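Long-range contacts in Exo-1,3/1,4-beta-glucanase (Pseudoalteromonas sp., PDB 3RRX), which cleaves beta-1,3 and beta-1,4 linkages of glucans in the exo manner, probably acting as a beta-glucosidase on the sugar chain like many family 3 glycoside hydrolases: residues Leu408-Ser413 with Val563-Lys568; Asp481-Val486 with Asp521-Val526; Ala393-Leu398 with Thr572-Thr577; Ile416-Lys421 with Gly466-Ser471; Leu401-Ser406 with Leu610-Asn615. The protein carries 1 engineered substitution. All blocks are in the same frame, centred on the assembly; numbering follows the deposited sequence.

Contact 1 (Leu408-Ser413 with Val563-Lys568)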
# COMPACT_ATOMS: atom_id res chain seq x y z
N LEU A 408 8.35 30.33 4.07
CA LEU A 408 8.44 29.25 5.06
C LEU A 408 9.84 29.23 5.66
O LEU A 408 10.81 29.50 4.96
CB LEU A 408 8.16 27.89 4.40
CG LEU A 408 6.72 27.61 3.97
CD1 LEU A 408 6.63 26.27 3.22
CD2 LEU A 408 5.78 27.61 5.20
N PRO A 409 9.95 28.89 6.95
CA PRO A 409 8.86 28.52 7.86
C PRO A 409 8.13 29.74 8.41
O PRO A 409 8.70 30.83 8.51
CB PRO A 409 9.58 27.79 9.00
CG PRO A 409 10.94 28.44 9.04
CD PRO A 409 11.27 28.76 7.60
N ILE A 410 6.87 29.55 8.76
CA ILE A 410 6.03 30.64 9.24
C ILE A 410 6.13 30.74 10.75
O ILE A 410 6.04 29.73 11.45
CB ILE A 410 4.56 30.37 8.88
CG1 ILE A 410 4.37 30.42 7.37
CG2 ILE A 410 3.64 31.37 9.60
CD1 ILE A 410 3.15 29.67 6.89
N LYS A 411 6.32 31.96 11.26
CA LYS A 411 6.29 32.19 12.71
C LYS A 411 5.00 31.65 13.32
O LYS A 411 3.91 32.04 12.91
CB LYS A 411 6.40 33.68 13.01
CG LYS A 411 7.76 34.28 12.73
CD LYS A 411 8.80 33.76 13.70
CE LYS A 411 10.16 34.41 13.47
NZ LYS A 411 10.16 35.86 13.84
N ALA A 412 5.12 30.77 14.31
CA ALA A 412 3.95 30.15 14.93
C ALA A 412 3.08 31.17 15.66
O ALA A 412 1.89 30.94 15.89
CB ALA A 412 4.39 29.03 15.88
N SER A 413 3.67 32.31 16.02
CA SER A 413 2.94 33.36 16.73
C SER A 413 2.20 34.30 15.79
O SER A 413 1.63 35.30 16.23
CB SER A 413 3.90 34.16 17.61
OG SER A 413 4.95 34.72 16.84
N VAL A 563 6.98 20.90 10.25
CA VAL A 563 7.94 21.43 9.28
C VAL A 563 7.62 22.87 8.85
O VAL A 563 8.53 23.69 8.73
CB VAL A 563 8.05 20.52 8.04
CG1 VAL A 563 8.99 21.14 7.00
CG2 VAL A 563 8.53 19.11 8.44
N LEU A 564 6.35 23.18 8.62
CA LEU A 564 5.97 24.48 8.08
C LEU A 564 6.07 25.62 9.09
O LEU A 564 6.28 26.77 8.70
CB LEU A 564 4.54 24.44 7.51
CG LEU A 564 4.41 24.03 6.04
CD1 LEU A 564 5.02 22.65 5.78
CD2 LEU A 564 2.95 24.07 5.62
N LEU A 565 5.90 25.31 10.38
CA LEU A 565 5.91 26.34 11.43
C LEU A 565 7.23 26.40 12.18
O LEU A 565 7.90 25.38 12.33
CB LEU A 565 4.79 26.08 12.44
CG LEU A 565 3.34 26.04 11.97
CD1 LEU A 565 2.40 25.89 13.17
CD2 LEU A 565 3.00 27.31 11.20
N THR A 566 7.60 27.58 12.68
CA THR A 566 8.70 27.67 13.64
C THR A 566 8.19 27.12 14.98
O THR A 566 7.00 26.86 15.14
CB THR A 566 9.12 29.13 13.89
OG1 THR A 566 8.06 29.83 14.54
CG2 THR A 566 9.49 29.84 12.58
N ASN A 567 9.10 26.95 15.94
CA ASN A 567 8.68 26.72 17.32
C ASN A 567 8.25 28.04 17.96
O ASN A 567 8.18 29.07 17.28
CB ASN A 567 9.79 26.04 18.13
CG ASN A 567 11.05 26.89 18.24
OD1 ASN A 567 11.00 28.12 18.13
ND2 ASN A 567 12.18 26.23 18.45
N LYS A 568 7.96 28.02 19.26
CA LYS A 568 7.48 29.21 19.97
C LYS A 568 8.47 30.36 19.93
O LYS A 568 8.08 31.52 19.83
CB LYS A 568 7.17 28.88 21.44
CG LYS A 568 6.12 27.82 21.64
CD LYS A 568 5.70 27.74 23.10
CE LYS A 568 6.88 27.41 24.01
NZ LYS A 568 6.46 27.31 25.45
O HOH W 1 6.72 32.19 17.05
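A single beta bridge pairs Ile410 with Leu565, joining the loop between strands 399-403 and 415-419 to the chain that has just left helix 558-564. Two backbone bonds make it: Ile410 N gives its proton to Leu564 O at 2.8 Å, and Thr566 N gives its own to Ile410 O at 2.9 Å, coming from 37° above that carbonyl plane. The CA of Leu565 also faces Ile410 O.

Pro409, cis at its preceding peptide, lays its ring across Thr566, with Pro409 CG 4.1 Å from Thr566 CG2. An apolar ring with no N-H to satisfy suits this place against the threonine methyl. Within the family 3 C-terminal domain the bridge thus fixes a helix end beside the mixed sheet: Leu408 and Ile410 reach Val526 in strand 525-530, and Leu565 turns to Leu457 and Val461 of helix 453-463. Leucine is apt beside these apolar neighbours, and Leu408 CD2 comes to 3.9 Å from Leu564 CG.

The polar work falls to Thr566. With chi1 at 66° its hydroxyl sits between its own backbone N and carbonyl carbon, where OG1 accepts from Ala412 N (3.1 Å, 158° at the hydrogen) and donates to a lone pair of Asn567 O at 2.8 Å. Replaced by alanine, Thr566 would probably leave Ala412 N without this acceptor and open a gap where CG2 meets the proline ring. Farther along, water 1 accepts weakly from Ser413 N and donates to Lys568 O.

Contact 2 (Asp481-Val486 with Asp521-Val526); sequences DVAIVV and DNIPVV
Val482 CG2 meets Val526 CG2 at 4.1 Å in the apolar centre of this pair of parallel strands, 482-488 and 525-530, which helix 510-520 connects in a beta-alpha-beta crossover. Val482 holds CG2 anti to its backbone N, which brings that methyl over the neighbouring strand. Ile484 lies on the same face as Val526, where Ile410 and Ile416 add to the core. On the other face Ala483 CB is 3.9 Å from Ile523 CG2, and Val485 CG2 lies beside Val525 CG1; leucines of helix 510-520 pack on these two valines. Branched side chains suit the extended backbone, while alanine's single methyl accommodates the isoleucine branch.

Between the faces, Ala483 N donates to Pro524 O at 2.9 Å with 172° at the hydrogen. Val526 N gives to Ala483 O, and Val485 N to Val526 O, each at 2.8 Å. These bonds satisfy the N-H of Ala483, Val485 and Val526 and the carbonyls of Ala483, Pro524 and Val526.

Outward, Asp481 OD2 accepts from Arg415 N of the adjoining strand. Its carbonyl meets a proline, a residue with no N-H to offer: Asp481 O rests 3.3 Å from Pro524 CG.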
# COMPACT_ATOMS: atom_id res chain seq x y z
N ASP A 481 -1.70 37.29 8.32
CA ASP A 481 -0.34 37.50 7.85
C ASP A 481 -0.00 36.57 6.69
O ASP A 481 0.82 36.90 5.84
CB ASP A 481 0.63 37.26 9.00
CG ASP A 481 0.41 38.19 10.16
OD1 ASP A 481 0.08 39.37 9.93
OD2 ASP A 481 0.56 37.74 11.31
N VAL A 482 -0.64 35.40 6.67
CA VAL A 482 -0.37 34.39 5.64
C VAL A 482 -1.55 33.43 5.57
O VAL A 482 -2.25 33.22 6.57
CB VAL A 482 0.93 33.61 5.93
CG1 VAL A 482 0.85 32.89 7.27
CG2 VAL A 482 1.26 32.62 4.79
N ALA A 483 -1.79 32.87 4.39
CA ALA A 483 -2.82 31.84 4.24
C ALA A 483 -2.15 30.52 3.88
O ALA A 483 -1.36 30.45 2.94
CB ALA A 483 -3.82 32.24 3.17
N ILE A 484 -2.44 29.47 4.65
CA ILE A 484 -2.01 28.13 4.27
C ILE A 484 -3.20 27.48 3.61
O ILE A 484 -4.25 27.31 4.24
CB ILE A 484 -1.57 27.31 5.49
CG1 ILE A 484 -0.36 27.96 6.15
CG2 ILE A 484 -1.26 25.85 5.09
CD1 ILE A 484 0.06 27.30 7.46
N VAL A 485 -3.05 27.14 2.34
CA VAL A 485 -4.17 26.64 1.57
C VAL A 485 -3.96 25.16 1.25
O VAL A 485 -3.00 24.80 0.56
CB VAL A 485 -4.36 27.45 0.28
CG1 VAL A 485 -5.56 26.95 -0.50
CG2 VAL A 485 -4.52 28.95 0.62
N VAL A 486 -4.83 24.31 1.78
CA VAL A 486 -4.67 22.86 1.62
C VAL A 486 -5.64 22.34 0.57
O VAL A 486 -6.86 22.36 0.76
CB VAL A 486 -4.92 22.09 2.94
CG1 VAL A 486 -4.47 20.63 2.78
CG2 VAL A 486 -4.17 22.75 4.11
N ASP A 521 -5.91 39.79 -2.81
CA ASP A 521 -6.01 40.55 -1.57
C ASP A 521 -4.64 40.81 -1.00
O ASP A 521 -4.51 41.31 0.12
CB ASP A 521 -6.82 39.77 -0.53
CG ASP A 521 -8.27 40.16 -0.51
OD1 ASP A 521 -8.95 39.82 0.48
OD2 ASP A 521 -8.73 40.81 -1.47
N ASN A 522 -3.61 40.44 -1.75
CA ASN A 522 -2.24 40.66 -1.30
C ASN A 522 -1.91 39.88 -0.04
O ASN A 522 -1.13 40.34 0.80
CB ASN A 522 -2.00 42.16 -1.08
CG ASN A 522 -0.53 42.50 -0.97
OD1 ASN A 522 -0.10 43.12 0.00
ND2 ASN A 522 0.25 42.09 -1.97
N ILE A 523 -2.50 38.70 0.10
CA ILE A 523 -2.18 37.80 1.20
C ILE A 523 -1.18 36.75 0.70
O ILE A 523 -1.43 36.09 -0.30
CB ILE A 523 -3.44 37.08 1.72
CG1 ILE A 523 -4.44 38.10 2.28
CG2 ILE A 523 -3.08 36.04 2.80
CD1 ILE A 523 -5.83 37.53 2.46
N PRO A 524 -0.04 36.62 1.39
CA PRO A 524 0.98 35.62 1.05
C PRO A 524 0.38 34.22 1.16
O PRO A 524 -0.30 33.93 2.14
CB PRO A 524 2.05 35.82 2.13
CG PRO A 524 1.81 37.19 2.66
CD PRO A 524 0.35 37.43 2.56
N VAL A 525 0.65 33.36 0.18
CA VAL A 525 -0.03 32.07 0.09
C VAL A 525 0.96 30.91 0.14
O VAL A 525 1.88 30.85 -0.66
CB VAL A 525 -0.84 31.97 -1.22
CG1 VAL A 525 -1.19 30.52 -1.52
CG2 VAL A 525 -2.09 32.86 -1.15
N VAL A 526 0.76 30.00 1.10
CA VAL A 526 1.52 28.76 1.16
C VAL A 526 0.59 27.60 0.81
O VAL A 526 -0.38 27.33 1.52
CB VAL A 526 2.08 28.50 2.58
CG1 VAL A 526 2.65 27.08 2.67
CG2 VAL A 526 3.15 29.53 2.92

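Contact 3 (Ala393-Leu398 with Thr572-Thr577)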
# COMPACT_ATOMS: atom_id res chain seq x y z
N ALA A 393 7.32 9.97 9.63
CA ALA A 393 7.25 9.65 8.21
C ALA A 393 6.61 10.79 7.42
O ALA A 393 7.07 11.12 6.32
CB ALA A 393 6.51 8.35 7.98
N VAL A 394 5.57 11.40 7.98
CA VAL A 394 4.95 12.56 7.34
C VAL A 394 5.98 13.67 7.14
O VAL A 394 6.13 14.20 6.03
CB VAL A 394 3.75 13.11 8.16
CG1 VAL A 394 3.28 14.46 7.59
CG2 VAL A 394 2.61 12.11 8.19
N ARG A 395 6.70 14.03 8.20
CA ARG A 395 7.68 15.11 8.12
C ARG A 395 8.70 14.86 7.02
O ARG A 395 9.08 15.77 6.29
CB ARG A 395 8.44 15.28 9.44
CG ARG A 395 7.59 15.77 10.61
CD ARG A 395 8.49 16.21 11.76
NE ARG A 395 9.23 15.09 12.36
CZ ARG A 395 8.83 14.45 13.46
NH1 ARG A 395 7.71 14.82 14.06
NH2 ARG A 395 9.55 13.46 13.96
N LYS A 396 9.15 13.62 6.92
CA LYS A 396 10.20 13.26 5.98
C LYS A 396 9.70 13.11 4.54
O LYS A 396 10.48 13.16 3.59
CB LYS A 396 10.91 11.98 6.44
CG LYS A 396 11.70 12.18 7.73
CD LYS A 396 12.41 10.90 8.17
CE LYS A 396 13.36 11.17 9.33
NZ LYS A 396 13.99 9.90 9.82
N SER A 397 8.39 12.92 4.38
CA SER A 397 7.80 12.70 3.06
C SER A 397 7.58 14.01 2.28
O SER A 397 7.48 13.99 1.05
CB SER A 397 6.47 11.97 3.18
OG SER A 397 5.47 12.84 3.71
N LEU A 398 7.47 15.13 2.98
CA LEU A 398 7.08 16.39 2.34
C LEU A 398 8.18 16.88 1.41
O LEU A 398 9.36 16.84 1.77
CB LEU A 398 6.78 17.49 3.37
CG LEU A 398 5.88 17.17 4.59
CD1 LEU A 398 5.70 18.42 5.46
CD2 LEU A 398 4.53 16.65 4.14
N THR A 572 13.47 27.49 13.53
CA THR A 572 13.10 26.31 12.76
C THR A 572 13.05 25.11 13.69
O THR A 572 13.96 24.91 14.48
CB THR A 572 14.12 26.06 11.64
OG1 THR A 572 14.13 27.17 10.75
CG2 THR A 572 13.79 24.79 10.87
N GLN A 573 11.98 24.33 13.61
CA GLN A 573 11.92 23.10 14.41
C GLN A 573 12.30 21.86 13.60
O GLN A 573 13.09 21.03 14.07
CB GLN A 573 10.57 22.94 15.11
CG GLN A 573 9.36 23.29 14.29
CD GLN A 573 8.05 23.02 15.02
OE1 GLN A 573 8.03 22.45 16.11
NE2 GLN A 573 6.94 23.43 14.41
N PHE A 574 11.76 21.73 12.39
CA PHE A 574 12.18 20.69 11.46
C PHE A 574 12.35 21.30 10.07
O PHE A 574 11.52 22.09 9.64
CB PHE A 574 11.14 19.58 11.38
CG PHE A 574 11.02 18.76 12.64
CD1 PHE A 574 11.79 17.62 12.82
CD2 PHE A 574 10.12 19.12 13.63
CE1 PHE A 574 11.68 16.86 13.97
CE2 PHE A 574 9.99 18.36 14.78
CZ PHE A 574 10.78 17.23 14.95
N ASP A 575 13.42 20.94 9.37
CA ASP A 575 13.60 21.42 8.00
C ASP A 575 13.01 20.35 7.08
O ASP A 575 12.76 19.23 7.51
CB ASP A 575 15.10 21.62 7.72
CG ASP A 575 15.38 22.53 6.51
OD1 ASP A 575 14.47 22.79 5.70
OD2 ASP A 575 16.54 22.98 6.37
N PHE A 576 12.77 20.69 5.81
CA PHE A 576 12.41 19.69 4.81
C PHE A 576 13.59 18.77 4.55
O PHE A 576 14.74 19.21 4.55
CB PHE A 576 12.01 20.37 3.50
CG PHE A 576 10.67 21.03 3.55
CD1 PHE A 576 9.53 20.34 3.15
CD2 PHE A 576 10.53 22.34 4.00
CE1 PHE A 576 8.27 20.95 3.20
CE2 PHE A 576 9.30 22.95 4.04
CZ PHE A 576 8.16 22.26 3.65
N THR A 577 13.30 17.49 4.32
CA THR A 577 14.33 16.51 3.98
C THR A 577 13.95 15.69 2.75
O THR A 577 14.81 15.10 2.10
CB THR A 577 14.64 15.56 5.16
OG1 THR A 577 13.42 14.99 5.64
CG2 THR A 577 15.32 16.31 6.30
O HOH W 2 10.55 16.78 4.18
O HOH W 3 11.72 16.65 7.36
O HOH W 4 13.67 12.49 4.53
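The guanidinium of Arg395 lies flat on one face of the Phe574 ring, their planes only 14° apart. It is displaced toward the ring margin: NE is 3.4 Å from Phe574 CE1, and CZ stands 4.1 Å from the ring centroid, an off-centre cation-pi pair. The methylene takes the middle, with Arg395 CD 3.6 Å from the Phe574 centroid in a CH-pi contact. A bend at chi3 (-67°) swings the guanidinium nearly parallel to the ring. The second aromatic, Phe576, receives its neighbour at the edge, where Leu398 O lies near the ring plane, and Leu398 CB touches Phe576 CE1 at 3.8 Å. Phe576 also meets Tyr612 with the planes nearly perpendicular.

These pairs join the end of helix 384-397 to the loop that follows helix 558-564. Thr577 leans on the helix, its OG1 3.7 Å from Lys396 CA, and Thr577 N donates to water 2, which also lies 2.8 Å from Arg395 O and 2.7 Å from Leu398 O.

A methionine in place of Arg395 is likely to leave Asp562, salt-bridged to NH1, without its mate and Phe574 without its flat cationic cover. Arginine suits the place because one group offers a flat face to the aromatic and a charged NH1 to the acid; the carboxylate would tend to hold the guanidinium's rotation, while water 2 joins the carbonyls of Arg395 and Leu398 to Thr577 N.

Contact 4 (Ile416-Lys421 with Gly466-Ser471)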
# COMPACT_ATOMS: atom_id res chain seq x y z
N ILE A 416 -2.76 33.35 11.21
CA ILE A 416 -2.81 32.47 10.06
C ILE A 416 -4.24 32.12 9.68
O ILE A 416 -5.08 31.86 10.55
CB ILE A 416 -2.02 31.18 10.35
CG1 ILE A 416 -0.56 31.52 10.64
CG2 ILE A 416 -2.13 30.17 9.18
CD1 ILE A 416 0.26 30.35 11.13
N LEU A 417 -4.51 32.13 8.39
CA LEU A 417 -5.76 31.59 7.86
C LEU A 417 -5.47 30.25 7.19
O LEU A 417 -4.56 30.15 6.38
CB LEU A 417 -6.33 32.53 6.81
CG LEU A 417 -7.56 32.05 6.02
CD1 LEU A 417 -8.79 31.97 6.93
CD2 LEU A 417 -7.81 33.00 4.86
N VAL A 418 -6.24 29.22 7.53
CA VAL A 418 -6.10 27.94 6.85
C VAL A 418 -7.35 27.73 6.02
O VAL A 418 -8.47 27.77 6.55
CB VAL A 418 -5.93 26.76 7.83
CG1 VAL A 418 -5.64 25.46 7.07
CG2 VAL A 418 -4.79 27.06 8.81
N ALA A 419 -7.16 27.52 4.72
CA ALA A 419 -8.27 27.45 3.78
C ALA A 419 -8.07 26.26 2.86
O ALA A 419 -7.07 25.55 2.96
CB ALA A 419 -8.35 28.76 2.95
N GLY A 420 -9.02 26.04 1.95
CA GLY A 420 -8.90 24.94 1.00
C GLY A 420 -9.72 23.75 1.47
O GLY A 420 -9.89 23.53 2.66
N LYS A 421 -10.23 22.99 0.51
CA LYS A 421 -11.08 21.83 0.80
C LYS A 421 -10.39 20.75 1.65
O LYS A 421 -11.03 19.99 2.35
CB LYS A 421 -11.53 21.22 -0.54
CG LYS A 421 -12.71 20.29 -0.46
CD LYS A 421 -12.96 19.63 -1.81
CE LYS A 421 -14.14 18.68 -1.74
NZ LYS A 421 -14.01 17.72 -0.62
N GLY A 466 -0.14 32.63 18.83
CA GLY A 466 -0.63 33.17 17.57
C GLY A 466 -2.14 33.06 17.46
O GLY A 466 -2.80 32.72 18.43
N LYS A 467 -2.68 33.35 16.28
CA LYS A 467 -4.12 33.26 16.04
C LYS A 467 -4.37 32.50 14.75
O LYS A 467 -3.67 32.69 13.77
CB LYS A 467 -4.75 34.65 15.92
CG LYS A 467 -4.69 35.48 17.20
CD LYS A 467 -5.43 34.80 18.34
CE LYS A 467 -5.28 35.57 19.65
NZ LYS A 467 -5.82 36.95 19.54
N ILE A 468 -5.38 31.63 14.75
CA ILE A 468 -5.64 30.82 13.58
C ILE A 468 -7.13 30.74 13.29
O ILE A 468 -7.96 30.77 14.20
CB ILE A 468 -5.03 29.40 13.71
CG1 ILE A 468 -4.96 28.72 12.34
CG2 ILE A 468 -5.81 28.54 14.72
CD1 ILE A 468 -4.08 27.50 12.31
N THR A 469 -7.46 30.65 12.01
CA THR A 469 -8.85 30.60 11.57
C THR A 469 -8.99 29.53 10.50
O THR A 469 -8.14 29.41 9.62
CB THR A 469 -9.29 31.95 10.98
OG1 THR A 469 -9.33 32.93 12.03
CG2 THR A 469 -10.66 31.85 10.34
N LEU A 470 -10.06 28.73 10.57
CA LEU A 470 -10.36 27.75 9.52
C LEU A 470 -11.50 28.24 8.64
O LEU A 470 -12.58 28.56 9.13
CB LEU A 470 -10.74 26.40 10.14
CG LEU A 470 -11.28 25.35 9.16
CD1 LEU A 470 -10.17 24.90 8.21
CD2 LEU A 470 -11.86 24.14 9.93
N SER A 471 -11.26 28.31 7.34
CA SER A 471 -12.32 28.62 6.39
C SER A 471 -12.00 28.04 5.02
O SER A 471 -11.19 28.60 4.28
CB SER A 471 -12.54 30.13 6.29
OG SER A 471 -13.39 30.44 5.19
O HOH W 5 -6.62 34.01 11.73
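Val418 lays its CG2 methyl on the end of Ile468, 3.6 Å from Ile468 CD1, the two side chains slanting across each other. They bind strand 415-419 to strand 467-470, parallel neighbours inclined by 20° and connected through helix 453-463 in a beta-alpha-beta crossover. Ile468 reaches its partner because CG1 stands anti to its backbone N (chi1 -163°), which carries CD1 to the valine. Ile416, Val418 and Leu470 share this face, and Val461, Leu457 and Phe454 of the helix pack on them, a setting that favours branched aliphatics.

Leu417 and Thr469 occupy the other face. Leu417 CD1 comes 3.9 Å from Thr469 CG2, and threonine serves both needs there, a methyl for the leucine and a hydroxyl for solvent at the margin of the sheet, where strand 467-470 is outermost.

The backbones alternate donors and acceptors in the regular parallel manner. Ile416 N gives to Lys467 O and Val418 N to Thr469 O, both at 2.8 Å. In the other direction Ser471 N gives to Val418 O, and Thr469 N to Ile416 O at 3.0 Å. This last bond is the most bent, with 140° at its hydrogen. Past the strand Gly420 takes backbone angles at which a CB would run into the preceding carbonyl oxygen, so glycine is what lets the chain turn off the strand. Ile416 O has a further donor: water 5 gives it a proton at 2.9 Å while also standing 2.9 Å from Thr469 OG1.

Contact 5 (Leu401-Ser406 with Leu610-Asn615)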
# COMPACT_ATOMS: atom_id res chain seq x y z
N LEU A 401 8.61 22.34 -3.16
CA LEU A 401 8.84 22.63 -4.57
C LEU A 401 9.18 24.11 -4.80
O LEU A 401 9.97 24.44 -5.68
CB LEU A 401 7.61 22.26 -5.42
CG LEU A 401 7.19 20.78 -5.41
CD1 LEU A 401 5.97 20.58 -6.32
CD2 LEU A 401 8.32 19.85 -5.84
N LYS A 402 8.58 24.98 -3.99
CA LYS A 402 8.73 26.42 -4.15
C LYS A 402 8.64 27.07 -2.77
O LYS A 402 7.79 26.70 -1.96
CB LYS A 402 7.63 26.97 -5.07
CG LYS A 402 7.61 28.49 -5.22
CD LYS A 402 6.55 28.94 -6.23
CE LYS A 402 6.53 30.47 -6.38
NZ LYS A 402 5.52 30.87 -7.41
N ASN A 403 9.54 28.02 -2.51
CA ASN A 403 9.54 28.78 -1.26
C ASN A 403 10.09 30.18 -1.52
O ASN A 403 11.16 30.54 -1.04
CB ASN A 403 10.39 28.07 -0.20
CG ASN A 403 10.23 28.69 1.19
OD1 ASN A 403 9.24 29.36 1.47
ND2 ASN A 403 11.20 28.44 2.06
N ASN A 404 9.35 30.97 -2.29
CA ASN A 404 9.85 32.28 -2.72
C ASN A 404 10.00 33.24 -1.55
O ASN A 404 9.13 33.28 -0.67
CB ASN A 404 8.96 32.88 -3.81
CG ASN A 404 9.27 32.32 -5.18
OD1 ASN A 404 9.87 31.25 -5.30
ND2 ASN A 404 8.88 33.04 -6.22
N GLU A 405 11.11 33.98 -1.54
CA GLU A 405 11.43 34.93 -0.48
C GLU A 405 11.40 34.27 0.91
O GLU A 405 11.18 34.93 1.92
CB GLU A 405 10.47 36.12 -0.51
CG GLU A 405 10.43 36.85 -1.85
CD GLU A 405 11.80 37.29 -2.34
OE1 GLU A 405 12.65 37.65 -1.50
OE2 GLU A 405 12.03 37.26 -3.56
N SER A 406 11.63 32.96 0.94
CA SER A 406 11.69 32.23 2.21
C SER A 406 10.48 32.49 3.10
O SER A 406 10.63 32.75 4.30
CB SER A 406 12.98 32.55 2.96
OG SER A 406 14.11 32.21 2.18
N LEU A 610 13.65 21.45 -2.21
CA LEU A 610 14.25 22.58 -1.51
C LEU A 610 14.31 22.34 -0.01
O LEU A 610 13.57 21.51 0.53
CB LEU A 610 13.47 23.86 -1.79
CG LEU A 610 13.34 24.34 -3.24
CD1 LEU A 610 12.48 25.60 -3.29
CD2 LEU A 610 14.70 24.58 -3.90
N THR A 611 15.20 23.07 0.66
CA THR A 611 15.20 23.11 2.12
C THR A 611 15.29 24.56 2.55
O THR A 611 15.49 25.45 1.73
CB THR A 611 16.39 22.36 2.73
OG1 THR A 611 17.59 23.12 2.51
CG2 THR A 611 16.54 20.96 2.13
N TYR A 612 15.16 24.79 3.85
CA TYR A 612 15.25 26.14 4.38
C TYR A 612 16.66 26.73 4.22
O TYR A 612 16.84 27.93 4.35
CB TYR A 612 14.82 26.15 5.85
CG TYR A 612 13.34 25.84 6.04
CD1 TYR A 612 12.41 26.14 5.06
CD2 TYR A 612 12.89 25.25 7.22
CE1 TYR A 612 11.06 25.87 5.24
CE2 TYR A 612 11.54 24.97 7.40
CZ TYR A 612 10.63 25.29 6.42
OH TYR A 612 9.29 25.03 6.61
N GLN A 613 17.64 25.88 3.94
CA GLN A 613 19.00 26.36 3.70
C GLN A 613 19.17 26.96 2.30
O GLN A 613 20.13 27.67 2.04
CB GLN A 613 20.03 25.25 3.93
CG GLN A 613 20.14 24.81 5.37
CD GLN A 613 20.49 25.96 6.29
OE1 GLN A 613 19.79 26.23 7.27
NE2 GLN A 613 21.58 26.66 5.98
N ASP A 614 18.23 26.66 1.40
CA ASP A 614 18.28 27.23 0.05
C ASP A 614 17.70 28.64 0.01
O ASP A 614 16.82 28.99 0.79
CB ASP A 614 17.51 26.35 -0.94
CG ASP A 614 18.11 24.97 -1.05
OD1 ASP A 614 19.35 24.86 -1.14
OD2 ASP A 614 17.33 23.99 -1.02
N ASN A 615 18.20 29.45 -0.92
CA ASN A 615 17.60 30.75 -1.19
C ASN A 615 17.31 30.86 -2.67
O ASN A 615 17.85 31.71 -3.37
CB ASN A 615 18.49 31.89 -0.70
CG ASN A 615 18.73 31.83 0.80
OD1 ASN A 615 17.87 32.24 1.59
ND2 ASN A 615 19.88 31.30 1.20
O HOH W 6 13.88 27.68 1.10
O HOH W 7 15.37 29.86 2.76
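The side chain of Asn403 runs from Leu610 to Tyr612, at the end of edge strand 399-403 in the mixed sheet of the family 3 C-terminal domain. Its CB lies 4.5 Å from Leu610 CD1. From there CG departs anti to the backbone N (chi1 -170°), which sets the amide beside the tyrosine. OD1 accepts from Leu408 N, and ND2 comes to the edge of the phenol ring near its plane, 4.0 Å from Tyr612 CD1, with the amide turned 56° from the ring. ND2 also donates to water 6 at 2.9 Å, which lies 2.8 Å from Thr611 O. Asparagine fits because its one flat group offers an acceptor to Leu408 N and an N-H to the water that leads to Thr611 O.

Leu610 fills the neighbouring place with carbon: its CD1 is 3.7 Å from Leu401 O and close to Asn403 N, lying along the strand backbone where Leu401 and Lys402 form a classic beta bulge opposite Phe547. The calcium ion is remote, about 13 Å from the Leu401 side chain.

Tyr612 is set by a type I turn from Thr611 to Asp614. Thr611 OG1 accepts from Gln613 N, an ST turn, while Asp614 OD2 takes the proton of Thr611 N, so threonine and aspartate brace the turn from its two ends. The tyrosine hydroxyl is hydrogen-bonded to Val563 O. At the exposed margin a serine is short and polar enough to share a water: Ser406 OG lies 2.7 Å from water 7, which stands 2.9 Å from Tyr612 O.

Contacts 2 and 4, with centres about 9 Å apart, lie on one mixed sheet, and strands 482-488 and 415-419 adjoin between them. Contact 5 belongs to strand 399-403 at the other margin of that sheet, about 22 Å from contact 4 between centres. Along the chain contact 4 closes before contact 2 opens, and both are nested inside the loop closed by contact 1, which is itself nested inside those of contacts 3 and 5. Contact 1 touches all four others, its Ile410 meeting the sheet core. Contacts 3 and 5 interleave, so the chain after helix 558-564 packs first on the end of helix 384-397 and then on strand 399-403 that follows it.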